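Local coordinates for protein Baccell_00875 (Bacteroides cellulosilyticus DSM 14838, PDB 5NO8) that probably removes L-rhamnose caps from complex arabinogalactan proteins as a polysaccharide lyase, cleaving next to glucuronic acid, at residues Met367-Asn371 with Glu372-Ile376; Tyr421-Phe424 with Val425-Leu429; Gln483-Gly486 with Tyr487-Ala491; Ala548-Phe551 with Leu552-Tyr556. All coordinates share one frame; numbering follows the deposited sequence.

Contact 1: Met367-Asn371 with Glu372-Ile376; sequences MVYDN and EGDSI
D370 and S375 form the antiparallel hydrogen-bonded pair: D370 N donates to S375 O over 2.8 Å at an N-H...O angle of 170°, while the return bond from S375 N to D370 O, 3.3 Å long, is weak. D370 O also receives a weak, bent bond from D374 N.

Side-chain bonding is concentrated on D370. With CG anti to the backbone N (chi1 -175°), its carboxylate reaches forward over the turn, and OD1 takes weak bonds from E372 N at 2.9 Å and G373 N at 3.2 Å. Its other oxygen, OD2, pairs with K602, which also binds E372 OE1; this lysine probably offsets the charge of two nearby carboxylates. Water 1 bridges N371 O and D374 OD2, and K654 binds N371 O and D374 OD1.

Ring and apolar contacts gather where Y369 and I376 form the adjoining non-hydrogen-bonded pair. The Y369 ring lies along the opposite backbone, with S375 N over one face, 3.4 Å from Y369 CZ, and CD1 4.1 Å from I376 CG1. M367 crosses I376 at about a right angle, its CB 3.7 Å from I376 CG2.

D370 is opposed by two residues, D374 and S375, the first with phi 53°, which fits a G1 beta bulge closing a two-stranded hairpin, whose strand 369-370 continues the sheet onto strand 672-677.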
loop_
_atom_site.group_PDB
_atom_site.type_symbol
_atom_site.label_atom_id
_atom_site.label_comp_id
_atom_site.label_asym_id
_atom_site.label_seq_id
_atom_site.Cartn_x
_atom_site.Cartn_y
_atom_site.Cartn_z
ATOM N N MET A 367 -3.181 -21.337 11.603
ATOM C CA MET A 367 -4.161 -20.424 12.184
ATOM C C MET A 367 -3.594 -19.053 12.519
ATOM O O MET A 367 -2.398 -18.872 12.633
ATOM C CB MET A 367 -4.761 -21.085 13.403
ATOM C CG MET A 367 -5.621 -22.254 12.948
ATOM S SD MET A 367 -6.397 -23.082 14.306
ATOM C CE MET A 367 -7.477 -21.775 14.891
ATOM N N VAL A 368 -4.506 -18.100 12.663
ATOM C CA VAL A 368 -4.187 -16.770 13.148
ATOM C C VAL A 368 -3.524 -16.878 14.489
ATOM O O VAL A 368 -3.903 -17.711 15.320
ATOM C CB VAL A 368 -5.474 -15.902 13.240
ATOM C CG1 VAL A 368 -5.177 -14.525 13.842
ATOM C CG2 VAL A 368 -6.085 -15.752 11.868
ATOM N N TYR A 369 -2.527 -16.023 14.727
ATOM C CA TYR A 369 -1.759 -16.068 15.954
ATOM C C TYR A 369 -1.669 -14.690 16.559
ATOM O O TYR A 369 -1.445 -13.712 15.835
ATOM C CB TYR A 369 -0.341 -16.574 15.650
ATOM C CG TYR A 369 0.505 -16.921 16.853
ATOM C CD1 TYR A 369 0.438 -18.187 17.432
ATOM C CD2 TYR A 369 1.412 -16.011 17.388
ATOM C CE1 TYR A 369 1.228 -18.517 18.517
ATOM C CE2 TYR A 369 2.205 -16.326 18.480
ATOM C CZ TYR A 369 2.104 -17.589 19.038
ATOM O OH TYR A 369 2.889 -17.930 20.095
ATOM N N ASP A 370 -1.812 -14.627 17.879
ATOM C CA ASP A 370 -1.742 -13.380 18.616
ATOM C C ASP A 370 -0.355 -13.227 19.181
ATOM O O ASP A 370 0.021 -13.948 20.124
ATOM C CB ASP A 370 -2.794 -13.362 19.734
ATOM C CG ASP A 370 -2.862 -12.016 20.468
ATOM O OD1 ASP A 370 -1.899 -11.229 20.459
ATOM O OD2 ASP A 370 -3.914 -11.730 21.054
ATOM N N ASN A 371 0.413 -12.298 18.612
ATOM C CA ASN A 371 1.810 -12.103 19.043
ATOM C C ASN A 371 1.956 -11.465 20.413
ATOM O O ASN A 371 2.983 -11.657 21.045
ATOM C CB ASN A 371 2.606 -11.308 18.015
ATOM C CG ASN A 371 2.756 -12.065 16.706
ATOM O OD1 ASN A 371 2.594 -11.506 15.636
ATOM N ND2 ASN A 371 3.059 -13.335 16.800
ATOM N N GLU A 372 0.946 -10.729 20.875
ATOM C CA GLU A 372 0.956 -10.205 22.260
ATOM C C GLU A 372 0.720 -11.297 23.307
ATOM O O GLU A 372 1.378 -11.317 24.337
ATOM C CB GLU A 372 -0.063 -9.078 22.428
ATOM C CG GLU A 372 0.310 -7.844 21.629
ATOM C CD GLU A 372 -0.747 -6.725 21.657
ATOM O OE1 GLU A 372 -1.977 -7.000 21.730
ATOM O OE2 GLU A 372 -0.323 -5.550 21.554
ATOM N N GLY A 373 -0.220 -12.192 23.035
ATOM C CA GLY A 373 -0.555 -13.296 23.940
ATOM C C GLY A 373 0.299 -14.537 23.748
ATOM O O GLY A 373 0.249 -15.440 24.578
ATOM N N ASP A 374 1.066 -14.597 22.658
ATOM C CA ASP A 374 1.839 -15.790 22.287
ATOM C C ASP A 374 0.943 -17.044 22.239
ATOM O O ASP A 374 1.238 -18.073 22.874
ATOM C CB ASP A 374 3.045 -15.979 23.236
ATOM C CG ASP A 374 4.100 -14.899 23.062
ATOM O OD1 ASP A 374 4.592 -14.709 21.938
ATOM O OD2 ASP A 374 4.444 -14.238 24.050
ATOM N N SER A 375 -0.155 -16.947 21.491
ATOM C CA SER A 375 -1.121 -18.037 21.384
ATOM C C SER A 375 -1.882 -17.969 20.085
ATOM O O SER A 375 -2.111 -16.873 19.553
ATOM C CB SER A 375 -2.113 -18.000 22.560
ATOM O OG SER A 375 -2.751 -16.743 22.629
ATOM N N ILE A 376 -2.274 -19.129 19.575
ATOM C CA ILE A 376 -3.201 -19.210 18.452
ATOM C C ILE A 376 -4.509 -18.495 18.833
ATOM O O ILE A 376 -4.983 -18.617 19.972
ATOM C CB ILE A 376 -3.472 -20.672 18.036
ATOM C CG1 ILE A 376 -2.270 -21.229 17.268
ATOM C CG2 ILE A 376 -4.668 -20.779 17.089
ATOM C CD1 ILE A 376 -2.266 -22.726 17.095
HETATM O O HOH W 1 4.610 -11.668 23.324
#

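Contact 2: Tyr421-Phe424 with Val425-Leu429; sequences YADF and VRRKL
The Y421 ring carries V425 CG2 over one face, 3.8 Å from its centroid and 14° off the normal, a CH-pi contact. The F424 ring has Y421 O at its edge, in plane, while L429 CD1 approaches obliquely to 3.6 Å from F424 CE2, and K428 CB comes to 3.8 Å from F424 CD1. The guanidinium of R427 has the D423 carboxylate over one face, the two planes nearly perpendicular; the salt bridge between D423 OD2 and R427 NE is modelled with OD2 too close to its neighbour, which leaves its exact geometry doubtful.

V425 turns CG1 anti to its backbone N (chi1 175°), leaving CG2 beside that N and directed at Y421. Beneath these side chains each N-H reaches back to the carbonyl four residues earlier, V425 N to Y421 O being 2.8 Å. F424 O takes K428 N at 2.8 Å and, weakly, L429 N at 3.5 Å, the mark of a wider pi-type turn at 425-429.

Outside the segments, V425 packs against V454 and Y458 of helix 448-465. R426 sends its guanidinium beyond the helix end, binding T431 O and D432 O and making a cation-pi contact with Y434.

The chemistry is therefore divided: aromatic and aliphatic groups settle into the protein, whereas a D423–R427 pairing, its detail doubtful, lies on the more accessible flank of helix 412-429.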
loop_
_atom_site.group_PDB
_atom_site.type_symbol
_atom_site.label_atom_id
_atom_site.label_comp_id
_atom_site.label_asym_id
_atom_site.label_seq_id
_atom_site.Cartn_x
_atom_site.Cartn_y
_atom_site.Cartn_z
ATOM N N TYR A 421 -1.993 -30.694 7.049
ATOM C CA TYR A 421 -2.753 -29.534 6.629
ATOM C C TYR A 421 -3.661 -29.848 5.460
ATOM O O TYR A 421 -4.862 -29.534 5.495
ATOM C CB TYR A 421 -1.821 -28.386 6.219
ATOM C CG TYR A 421 -2.576 -27.132 5.898
ATOM C CD1 TYR A 421 -3.481 -26.595 6.818
ATOM C CD2 TYR A 421 -2.383 -26.462 4.715
ATOM C CE1 TYR A 421 -4.174 -25.437 6.548
ATOM C CE2 TYR A 421 -3.051 -25.279 4.457
ATOM C CZ TYR A 421 -3.960 -24.786 5.378
ATOM O OH TYR A 421 -4.634 -23.612 5.110
ATOM N N ALA A 422 -3.099 -30.478 4.443
ATOM C CA ALA A 422 -3.831 -30.803 3.228
ATOM C C ALA A 422 -5.022 -31.739 3.487
ATOM O O ALA A 422 -6.062 -31.620 2.838
ATOM C CB ALA A 422 -2.921 -31.403 2.188
ATOM N N ASP A 423 -4.857 -32.641 4.437
ATOM C CA ASP A 423 -5.971 -33.440 4.938
ATOM C C ASP A 423 -7.029 -32.630 5.640
ATOM O O ASP A 423 -8.219 -32.836 5.401
ATOM C CB ASP A 423 -5.485 -34.531 5.869
ATOM C CG ASP A 423 -5.570 -35.856 5.225
ATOM O OD1 ASP A 423 -4.685 -36.182 4.407
ATOM O OD2 ASP A 423 -6.584 -36.529 5.481
ATOM N N PHE A 424 -6.615 -31.745 6.543
ATOM C CA PHE A 424 -7.548 -30.810 7.161
ATOM C C PHE A 424 -8.341 -30.036 6.103
ATOM O O PHE A 424 -9.562 -29.929 6.206
ATOM C CB PHE A 424 -6.842 -29.828 8.124
ATOM C CG PHE A 424 -7.605 -28.547 8.340
ATOM C CD1 PHE A 424 -8.696 -28.505 9.213
ATOM C CD2 PHE A 424 -7.258 -27.382 7.642
ATOM C CE1 PHE A 424 -9.410 -27.321 9.402
ATOM C CE2 PHE A 424 -7.978 -26.207 7.813
ATOM C CZ PHE A 424 -9.051 -26.172 8.696
ATOM N N VAL A 425 -7.659 -29.510 5.087
ATOM C CA VAL A 425 -8.338 -28.731 4.060
ATOM C C VAL A 425 -9.365 -29.594 3.292
ATOM O O VAL A 425 -10.530 -29.185 3.109
ATOM C CB VAL A 425 -7.346 -28.092 3.077
ATOM C CG1 VAL A 425 -8.063 -27.393 1.935
ATOM C CG2 VAL A 425 -6.451 -27.098 3.825
ATOM N N ARG A 426 -8.906 -30.740 2.808
ATOM C CA ARG A 426 -9.743 -31.613 1.983
ATOM C C ARG A 426 -10.955 -32.135 2.750
ATOM O O ARG A 426 -12.071 -32.129 2.225
ATOM C CB ARG A 426 -8.903 -32.771 1.415
ATOM C CG ARG A 426 -9.657 -33.760 0.548
ATOM C CD ARG A 426 -10.134 -33.168 -0.772
ATOM N NE ARG A 426 -11.149 -34.052 -1.373
ATOM C CZ ARG A 426 -12.432 -33.746 -1.615
ATOM N NH1 ARG A 426 -12.936 -32.525 -1.390
ATOM N NH2 ARG A 426 -13.224 -34.684 -2.144
ATOM N N ARG A 427 -10.739 -32.558 3.988
ATOM C CA ARG A 427 -11.789 -33.208 4.767
ATOM C C ARG A 427 -12.677 -32.235 5.518
ATOM O O ARG A 427 -13.871 -32.471 5.605
ATOM C CB ARG A 427 -11.197 -34.210 5.756
ATOM C CG ARG A 427 -10.506 -35.378 5.088
ATOM C CD ARG A 427 -9.755 -36.212 6.115
ATOM N NE ARG A 427 -9.092 -37.343 5.466
ATOM C CZ ARG A 427 -8.283 -38.213 6.072
ATOM N NH1 ARG A 427 -7.984 -38.091 7.370
ATOM N NH2 ARG A 427 -7.728 -39.191 5.355
ATOM N N LYS A 428 -12.108 -31.161 6.076
ATOM C CA LYS A 428 -12.874 -30.238 6.926
ATOM C C LYS A 428 -13.351 -28.964 6.231
ATOM O O LYS A 428 -14.411 -28.444 6.585
ATOM C CB LYS A 428 -12.089 -29.863 8.169
ATOM C CG LYS A 428 -11.707 -31.046 9.042
ATOM C CD LYS A 428 -12.922 -31.588 9.799
ATOM C CE LYS A 428 -12.514 -32.593 10.866
ATOM N NZ LYS A 428 -11.855 -33.784 10.249
ATOM N N LEU A 429 -12.573 -28.437 5.286
ATOM C CA LEU A 429 -12.959 -27.213 4.579
ATOM C C LEU A 429 -13.687 -27.448 3.267
ATOM O O LEU A 429 -14.306 -26.514 2.736
ATOM C CB LEU A 429 -11.746 -26.309 4.323
ATOM C CG LEU A 429 -11.003 -25.806 5.551
ATOM C CD1 LEU A 429 -9.918 -24.845 5.083
ATOM C CD2 LEU A 429 -11.908 -25.149 6.582
#

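Contact 3: Gln483-Gly486 with Tyr487-Ala491; sequences QQFG and YGFYA
F485, the last residue of helix 469-485, is brought round to F489 by a backbone that leaves helical geometry at G486, where phi becomes positive (77°) and the chain turns away from the helix axis. The two phenylalanine side chains then run alongside each other in a common direction. Their nearest atoms are F485 CD2 and F489 CD2, 4.1 Å apart, and F489 CE2 lies equally near F485 CD2. The ring centroids are 5.7 Å apart and the planes 80° apart, an oblique meeting. Different first torsions produce this arrangement: CG of F489 is anti to its backbone N (chi1 -164°), whereas CG of F485 sits beside its own N. F489 also meets the rings of Y449 and H536 edge-to-face.

Two waters join the backbones. Water 2 donates to F485 O at 2.9 Å and accepts from G488 N at 2.8 Å; water 3 donates to G486 O at 2.8 Å and accepts from F489 N at 2.9 Å. They thus bridge polar groups on the two sides of the bend that are not joined directly. The hydroxyl of Y487 binds D518, tying the bend to helix 509-529.

Farther on, the weak A491 N to F489 O bond closes an inverse gamma turn about Y490. The whole is a glycine-terminated helix end leading through a water-bridged turn into the loop before helix 496-505.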
loop_
_atom_site.group_PDB
_atom_site.type_symbol
_atom_site.label_atom_id
_atom_site.label_comp_id
_atom_site.label_asym_id
_atom_site.label_seq_id
_atom_site.Cartn_x
_atom_site.Cartn_y
_atom_site.Cartn_z
ATOM N N GLN A 483 -18.018 -23.660 -12.119
ATOM C CA GLN A 483 -19.444 -24.059 -12.094
ATOM C C GLN A 483 -20.308 -23.044 -11.339
ATOM O O GLN A 483 -21.378 -22.650 -11.824
ATOM C CB GLN A 483 -19.618 -25.455 -11.465
ATOM C CG GLN A 483 -21.040 -26.036 -11.515
ATOM C CD GLN A 483 -21.851 -25.837 -10.229
ATOM O OE1 GLN A 483 -21.473 -26.320 -9.152
ATOM N NE2 GLN A 483 -22.989 -25.140 -10.343
ATOM N N GLN A 484 -19.835 -22.621 -10.164
ATOM C CA GLN A 484 -20.633 -21.822 -9.249
ATOM C C GLN A 484 -20.538 -20.327 -9.495
ATOM O O GLN A 484 -21.522 -19.611 -9.309
ATOM C CB GLN A 484 -20.228 -22.086 -7.806
ATOM C CG GLN A 484 -20.466 -23.501 -7.329
ATOM C CD GLN A 484 -19.883 -23.732 -5.959
ATOM O OE1 GLN A 484 -18.744 -24.195 -5.823
ATOM N NE2 GLN A 484 -20.647 -23.412 -4.934
ATOM N N PHE A 485 -19.345 -19.850 -9.849
ATOM C CA PHE A 485 -19.075 -18.414 -9.931
ATOM C C PHE A 485 -18.934 -17.900 -11.340
ATOM O O PHE A 485 -18.846 -16.707 -11.529
ATOM C CB PHE A 485 -17.804 -18.062 -9.115
ATOM C CG PHE A 485 -17.938 -18.333 -7.646
ATOM C CD1 PHE A 485 -17.663 -19.587 -7.130
ATOM C CD2 PHE A 485 -18.336 -17.328 -6.770
ATOM C CE1 PHE A 485 -17.799 -19.849 -5.777
ATOM C CE2 PHE A 485 -18.480 -17.579 -5.426
ATOM C CZ PHE A 485 -18.201 -18.841 -4.913
ATOM N N GLY A 486 -18.917 -18.786 -12.333
ATOM C CA GLY A 486 -18.722 -18.386 -13.722
ATOM C C GLY A 486 -17.270 -18.058 -14.026
ATOM O O GLY A 486 -16.378 -18.402 -13.247
ATOM N N TYR A 487 -17.061 -17.348 -15.130
ATOM C CA TYR A 487 -15.751 -17.129 -15.737
ATOM C C TYR A 487 -15.117 -15.744 -15.540
ATOM O O TYR A 487 -13.949 -15.561 -15.840
ATOM C CB TYR A 487 -15.848 -17.473 -17.224
ATOM C CG TYR A 487 -16.004 -18.960 -17.397
ATOM C CD1 TYR A 487 -14.901 -19.797 -17.283
ATOM C CD2 TYR A 487 -17.255 -19.542 -17.590
ATOM C CE1 TYR A 487 -15.025 -21.170 -17.397
ATOM C CE2 TYR A 487 -17.391 -20.924 -17.706
ATOM C CZ TYR A 487 -16.265 -21.729 -17.613
ATOM O OH TYR A 487 -16.348 -23.097 -17.716
ATOM N N GLY A 488 -15.858 -14.785 -15.010
ATOM C CA GLY A 488 -15.362 -13.404 -14.906
ATOM C C GLY A 488 -15.084 -12.937 -13.492
ATOM O O GLY A 488 -15.158 -11.730 -13.235
ATOM N N PHE A 489 -14.786 -13.868 -12.572
ATOM C CA PHE A 489 -14.440 -13.509 -11.189
ATOM C C PHE A 489 -12.940 -13.185 -11.191
ATOM O O PHE A 489 -12.123 -13.996 -11.642
ATOM C CB PHE A 489 -14.773 -14.663 -10.233
ATOM C CG PHE A 489 -14.818 -14.282 -8.760
ATOM C CD1 PHE A 489 -13.637 -14.067 -8.030
ATOM C CD2 PHE A 489 -16.030 -14.210 -8.080
ATOM C CE1 PHE A 489 -13.682 -13.750 -6.672
ATOM C CE2 PHE A 489 -16.080 -13.905 -6.727
ATOM C CZ PHE A 489 -14.905 -13.665 -6.018
ATOM N N TYR A 490 -12.581 -12.010 -10.677
ATOM C CA TYR A 490 -11.201 -11.524 -10.690
ATOM C C TYR A 490 -10.478 -12.020 -9.438
ATOM O O TYR A 490 -10.059 -11.236 -8.565
ATOM C CB TYR A 490 -11.166 -10.007 -10.763
ATOM C CG TYR A 490 -11.525 -9.438 -12.115
ATOM C CD1 TYR A 490 -12.808 -9.580 -12.655
ATOM C CD2 TYR A 490 -10.581 -8.749 -12.852
ATOM C CE1 TYR A 490 -13.112 -9.053 -13.913
ATOM C CE2 TYR A 490 -10.874 -8.213 -14.104
ATOM C CZ TYR A 490 -12.147 -8.368 -14.634
ATOM O OH TYR A 490 -12.409 -7.816 -15.885
ATOM N N ALA A 491 -10.285 -13.321 -9.374
ATOM C CA ALA A 491 -9.750 -13.945 -8.163
ATOM C C ALA A 491 -8.247 -13.697 -8.108
ATOM O O ALA A 491 -7.604 -13.566 -9.143
ATOM C CB ALA A 491 -10.029 -15.441 -8.180
HETATM O O HOH W 2 -18.268 -14.805 -13.678
HETATM O O HOH W 3 -14.298 -16.677 -12.629
#

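Contact 4: Ala548-Phe551 with Leu552-Tyr556; sequences AIQF and LAQLY
F551 and L555 make the closer of the apolar contacts here: their side chains project together, with F551 CE2 3.8 Å from L555 CD2. Both have CG anti to the backbone N (chi1 179° for F551), which sends ring and isobutyl group off the helix on one side. L552, in contrast, puts CG beside its N and rests it 3.3 Å from A548 O; its CD2 is only loosely related to the phenyl group, 4.4 Å from F551 CD2. F526 meets the F551 ring edge-to-face, and V496 and I494 pack against it too.

These residues form a regular stretch of alpha-helix 542-559. Three of the i to i+4 bonds are short, L552 N to A548 O at 3.0 Å, A553 N to I549 O at 2.9 Å and L555 N to F551 O at 2.8 Å, while the fourth, Q554 N to Q550 O, is stretched to 3.3 Å.

The polar flank, still buried, carries the amides. Q550 and Q554 run alongside one another, their amide planes 49° apart, and Q554 also packs on V496, R497 and Y624. Q550 is extended, and OE1 accepts from G493 N, while NE2 meets Y686 OH and a bound glycerol, probably from the crystallisation liquor. Solvent is approached beyond L555, at partly exposed Y556, whose side chain leads away toward C628 of helix 615-629.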
loop_
_atom_site.group_PDB
_atom_site.type_symbol
_atom_site.label_atom_id
_atom_site.label_comp_id
_atom_site.label_asym_id
_atom_site.label_seq_id
_atom_site.Cartn_x
_atom_site.Cartn_y
_atom_site.Cartn_z
ATOM N N ALA A 548 -6.113 -9.461 -12.412
ATOM C CA ALA A 548 -6.482 -9.492 -13.837
ATOM C C ALA A 548 -5.247 -9.678 -14.682
ATOM O O ALA A 548 -5.195 -10.542 -15.556
ATOM C CB ALA A 548 -7.196 -8.200 -14.259
ATOM N N ILE A 549 -4.225 -8.887 -14.394
ATOM C CA ILE A 549 -3.025 -8.866 -15.209
ATOM C C ILE A 549 -2.159 -10.101 -14.922
ATOM O O ILE A 549 -1.519 -10.644 -15.849
ATOM C CB ILE A 549 -2.217 -7.578 -14.971
ATOM C CG1 ILE A 549 -3.082 -6.343 -15.253
ATOM C CG2 ILE A 549 -0.959 -7.539 -15.804
ATOM C CD1 ILE A 549 -2.393 -5.041 -14.933
ATOM N N GLN A 550 -2.143 -10.526 -13.656
ATOM C CA GLN A 550 -1.453 -11.744 -13.194
ATOM C C GLN A 550 -1.997 -12.946 -13.979
ATOM O O GLN A 550 -1.243 -13.755 -14.528
ATOM C CB GLN A 550 -1.702 -11.930 -11.684
ATOM C CG GLN A 550 -1.064 -13.135 -11.008
ATOM C CD GLN A 550 -1.580 -13.363 -9.585
ATOM O OE1 GLN A 550 -2.711 -12.975 -9.226
ATOM N NE2 GLN A 550 -0.755 -14.006 -8.765
ATOM N N PHE A 551 -3.314 -13.010 -14.075
ATOM C CA PHE A 551 -3.972 -14.070 -14.840
ATOM C C PHE A 551 -3.646 -14.019 -16.329
ATOM O O PHE A 551 -3.233 -15.034 -16.930
ATOM C CB PHE A 551 -5.475 -13.988 -14.654
ATOM C CG PHE A 551 -6.210 -15.026 -15.435
ATOM C CD1 PHE A 551 -6.440 -16.250 -14.887
ATOM C CD2 PHE A 551 -6.613 -14.768 -16.741
ATOM C CE1 PHE A 551 -7.095 -17.242 -15.601
ATOM C CE2 PHE A 551 -7.266 -15.737 -17.466
ATOM C CZ PHE A 551 -7.509 -16.968 -16.898
ATOM N N LEU A 552 -3.843 -12.852 -16.932
ATOM C CA LEU A 552 -3.607 -12.692 -18.360
ATOM C C LEU A 552 -2.167 -12.953 -18.783
ATOM O O LEU A 552 -1.930 -13.534 -19.848
ATOM C CB LEU A 552 -4.049 -11.321 -18.852
ATOM C CG LEU A 552 -5.555 -11.015 -18.824
ATOM C CD1 LEU A 552 -5.733 -9.526 -18.996
ATOM C CD2 LEU A 552 -6.325 -11.752 -19.911
ATOM N N ALA A 553 -1.200 -12.517 -17.976
ATOM C CA ALA A 553 0.198 -12.732 -18.311
ATOM C C ALA A 553 0.548 -14.228 -18.302
ATOM O O ALA A 553 1.267 -14.715 -19.184
ATOM C CB ALA A 553 1.105 -11.963 -17.371
ATOM N N GLN A 554 0.050 -14.932 -17.300
ATOM C CA GLN A 554 0.190 -16.390 -17.241
ATOM C C GLN A 554 -0.514 -17.060 -18.427
ATOM O O GLN A 554 0.022 -18.005 -19.020
ATOM C CB GLN A 554 -0.371 -16.960 -15.961
ATOM C CG GLN A 554 0.418 -16.636 -14.706
ATOM C CD GLN A 554 -0.270 -17.172 -13.489
ATOM O OE1 GLN A 554 -0.974 -16.439 -12.780
ATOM N NE2 GLN A 554 -0.132 -18.453 -13.254
ATOM N N LEU A 555 -1.709 -16.586 -18.768
ATOM C CA LEU A 555 -2.431 -17.155 -19.916
ATOM C C LEU A 555 -1.645 -16.925 -21.205
ATOM O O LEU A 555 -1.545 -17.833 -22.030
ATOM C CB LEU A 555 -3.850 -16.595 -20.013
ATOM C CG LEU A 555 -4.781 -17.275 -21.035
ATOM C CD1 LEU A 555 -4.851 -18.772 -20.756
ATOM C CD2 LEU A 555 -6.191 -16.686 -20.969
ATOM N N TYR A 556 -1.018 -15.764 -21.355
ATOM C CA TYR A 556 -0.121 -15.543 -22.475
ATOM C C TYR A 556 1.051 -16.535 -22.484
ATOM O O TYR A 556 1.403 -17.075 -23.541
ATOM C CB TYR A 556 0.432 -14.117 -22.507
ATOM C CG TYR A 556 1.457 -13.938 -23.591
ATOM C CD1 TYR A 556 1.065 -13.859 -24.932
ATOM C CD2 TYR A 556 2.822 -13.919 -23.303
ATOM C CE1 TYR A 556 1.999 -13.717 -25.937
ATOM C CE2 TYR A 556 3.759 -13.802 -24.315
ATOM C CZ TYR A 556 3.330 -13.703 -25.624
ATOM O OH TYR A 556 4.248 -13.556 -26.618
#

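In the fold
The four contacts follow one another along the chain, contact 1 in a hairpin and the others in or at the end of helices. Contacts 3 and 4 touch: Y490 CE2 is 3.7 Å from A548 CB, and their centres are 15 Å apart. F526 joins them further as a shared neighbour, stacking on Y490 and also reaching contact 4. Contacts 1 and 2 stay separate, about 7 Å between nearest atoms, and contact 2 is about 10 Å from contact 3 by the same measure. Contact 1 lies farthest from contact 4, with 36 Å between centres. The glycerol beside contact 4 may mark a pocket, though it probably comes from the crystallisation liquor.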